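Side-chain contact in copper-transporting ATPase RAN1 (Arabidopsis thaliana, PDB 3DXS), which probably transports copper ions across membranes at the cost of ATP, the domain here being a soluble heavy-metal-associated domain of the pump: residues A[23-27]-A[28-32]. The protein carries 1 engineered substitution. Sequence-based numbering, arbitrary orientation.
Sequences ALMNV and NGVFK
Val27 and Val30 meet across a tight turn, a local contact where helix 14-25 ends and strand 30-36 begins. The turn is a type II beta turn running from Val27 to Val30. Val30 N closes it by donating to Val27 O at 3.0 Å, with an N-H...O angle of 163°. Gly29 holds the third position with a positive phi, where a side chain would run into the carbonyl oxygen of Asn28.

Val30 points its side chain back at the helix end. Val30 CG2 packs on Val27 CB at 3.7 Å. Val30 CB lies 3.4 Å from Leu24 O, and both methyls lie almost as close to the same oxygen. Leu24 O also accepts a hydrogen bond from Val27 N at 3.0 Å, so this one carbonyl oxygen meets both the backbone of Val27 and the side chain of Val30.

This is the first helix-to-strand connection of the ferredoxin-like fold of heavy-metal-associated domains. The zinc ion in this crystal is bound by Cys13 and Cys16, at the other end of the same helix. Leu24 is buried between the helices and the sheet, against Ile56, Ile60 and Val44, and Val30 also touches Val44.

Met25 starts away from the strand and folds back over it. Its chain bends at chi2 (-52°) and again at chi3, and its side chain crosses that of Val30 at about a right angle. Met25 SD sits 4.1 Å from Val30 CG1 and 4.0 Å from Lys32 CA. Met25 CE comes to 3.6 Å from Phe31 O. Met25 is on the surface, above the start of strand 30-36, an outer strand of the sheet. Phe31 and Lys32 both face Val45 there, forming a classic beta bulge.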
loop_
_atom_site.group_PDB
_atom_site.type_symbol
_atom_site.label_atom_id
_atom_site.label_comp_id
_atom_site.label_asym_id
_atom_site.label_seq_id
_atom_site.Cartn_x
_atom_site.Cartn_y
_atom_site.Cartn_z
ATOM N N ALA A 23 2.234 -1.532 -7.869
ATOM C CA ALA A 23 3.472 -1.699 -7.104
ATOM C C ALA A 23 3.252 -2.660 -5.955
ATOM O O ALA A 23 4.056 -3.548 -5.665
ATOM C CB ALA A 23 3.991 -0.338 -6.573
ATOM N N LEU A 24 2.134 -2.470 -5.289
ATOM C CA LEU A 24 1.820 -3.271 -4.109
ATOM C C LEU A 24 1.592 -4.726 -4.511
ATOM O O LEU A 24 1.996 -5.657 -3.811
ATOM C CB LEU A 24 0.614 -2.704 -3.345
ATOM C CG LEU A 24 0.979 -1.476 -2.506
ATOM C CD1 LEU A 24 -0.277 -0.747 -2.019
ATOM C CD2 LEU A 24 1.872 -1.856 -1.326
ATOM N N MET A 25 0.967 -4.918 -5.664
ATOM C CA MET A 25 0.582 -6.286 -6.107
ATOM C C MET A 25 1.812 -7.066 -6.566
ATOM O O MET A 25 1.787 -8.294 -6.730
ATOM C CB MET A 25 -0.498 -6.253 -7.183
ATOM C CG MET A 25 -1.873 -5.906 -6.621
ATOM S SD MET A 25 -2.394 -6.914 -5.219
ATOM C CE MET A 25 -2.396 -8.565 -5.917
ATOM N N ASN A 26 2.888 -6.329 -6.749
ATOM C CA ASN A 26 4.177 -6.915 -7.119
ATOM C C ASN A 26 5.031 -7.245 -5.910
ATOM O O ASN A 26 6.116 -7.789 -6.035
ATOM C CB ASN A 26 4.952 -6.018 -8.076
ATOM C CG ASN A 26 4.540 -6.225 -9.521
ATOM O OD1 ASN A 26 3.775 -7.132 -9.834
ATOM N ND2 ASN A 26 5.047 -5.382 -10.406
ATOM N N VAL A 27 4.528 -6.920 -4.736
ATOM C CA VAL A 27 5.239 -7.256 -3.491
ATOM C C VAL A 27 4.877 -8.683 -3.079
ATOM O O VAL A 27 3.728 -8.990 -2.821
ATOM C CB VAL A 27 4.903 -6.265 -2.344
ATOM C CG1 VAL A 27 5.571 -6.671 -1.029
ATOM C CG2 VAL A 27 5.318 -4.853 -2.712
ATOM N N ASN A 28 5.873 -9.559 -3.044
ATOM C CA ASN A 28 5.617 -10.963 -2.650
ATOM C C ASN A 28 5.006 -11.001 -1.266
ATOM O O ASN A 28 5.548 -10.446 -0.327
ATOM C CB ASN A 28 6.902 -11.806 -2.655
ATOM C CG ASN A 28 6.624 -13.292 -2.500
ATOM O OD1 ASN A 28 7.153 -13.951 -1.593
ATOM N ND2 ASN A 28 5.792 -13.830 -3.381
ATOM N N GLY A 29 3.862 -11.653 -1.172
ATOM C CA GLY A 29 3.119 -11.796 0.084
ATOM C C GLY A 29 1.883 -10.919 0.188
ATOM O O GLY A 29 1.028 -11.115 1.049
ATOM N N VAL A 30 1.800 -9.931 -0.686
ATOM C CA VAL A 30 0.590 -9.096 -0.753
ATOM C C VAL A 30 -0.490 -9.821 -1.534
ATOM O O VAL A 30 -0.283 -10.231 -2.683
ATOM C CB VAL A 30 0.874 -7.705 -1.364
ATOM C CG1 VAL A 30 -0.429 -6.963 -1.672
ATOM C CG2 VAL A 30 1.757 -6.919 -0.416
ATOM N N PHE A 31 -1.645 -9.974 -0.890
ATOM C CA PHE A 31 -2.790 -10.693 -1.476
ATOM C C PHE A 31 -3.748 -9.757 -2.183
ATOM O O PHE A 31 -4.261 -10.067 -3.256
ATOM C CB PHE A 31 -3.538 -11.515 -0.416
ATOM C CG PHE A 31 -4.830 -12.108 -0.909
ATOM C CD1 PHE A 31 -4.821 -13.237 -1.719
ATOM C CD2 PHE A 31 -6.055 -11.539 -0.582
ATOM C CE1 PHE A 31 -6.007 -13.790 -2.194
ATOM C CE2 PHE A 31 -7.246 -12.091 -1.052
ATOM C CZ PHE A 31 -7.219 -13.218 -1.859
ATOM N N LYS A 32 -3.973 -8.602 -1.574
ATOM C CA LYS A 32 -4.889 -7.595 -2.131
ATOM C C LYS A 32 -4.460 -6.192 -1.740
ATOM O O LYS A 32 -4.018 -5.942 -0.630
ATOM C CB LYS A 32 -6.327 -7.838 -1.648
ATOM C CG LYS A 32 -7.414 -7.186 -2.506
ATOM C CD LYS A 32 -8.802 -7.610 -2.019
ATOM C CE LYS A 32 -9.921 -7.167 -2.958
ATOM N NZ LYS A 32 -11.254 -7.612 -2.475
#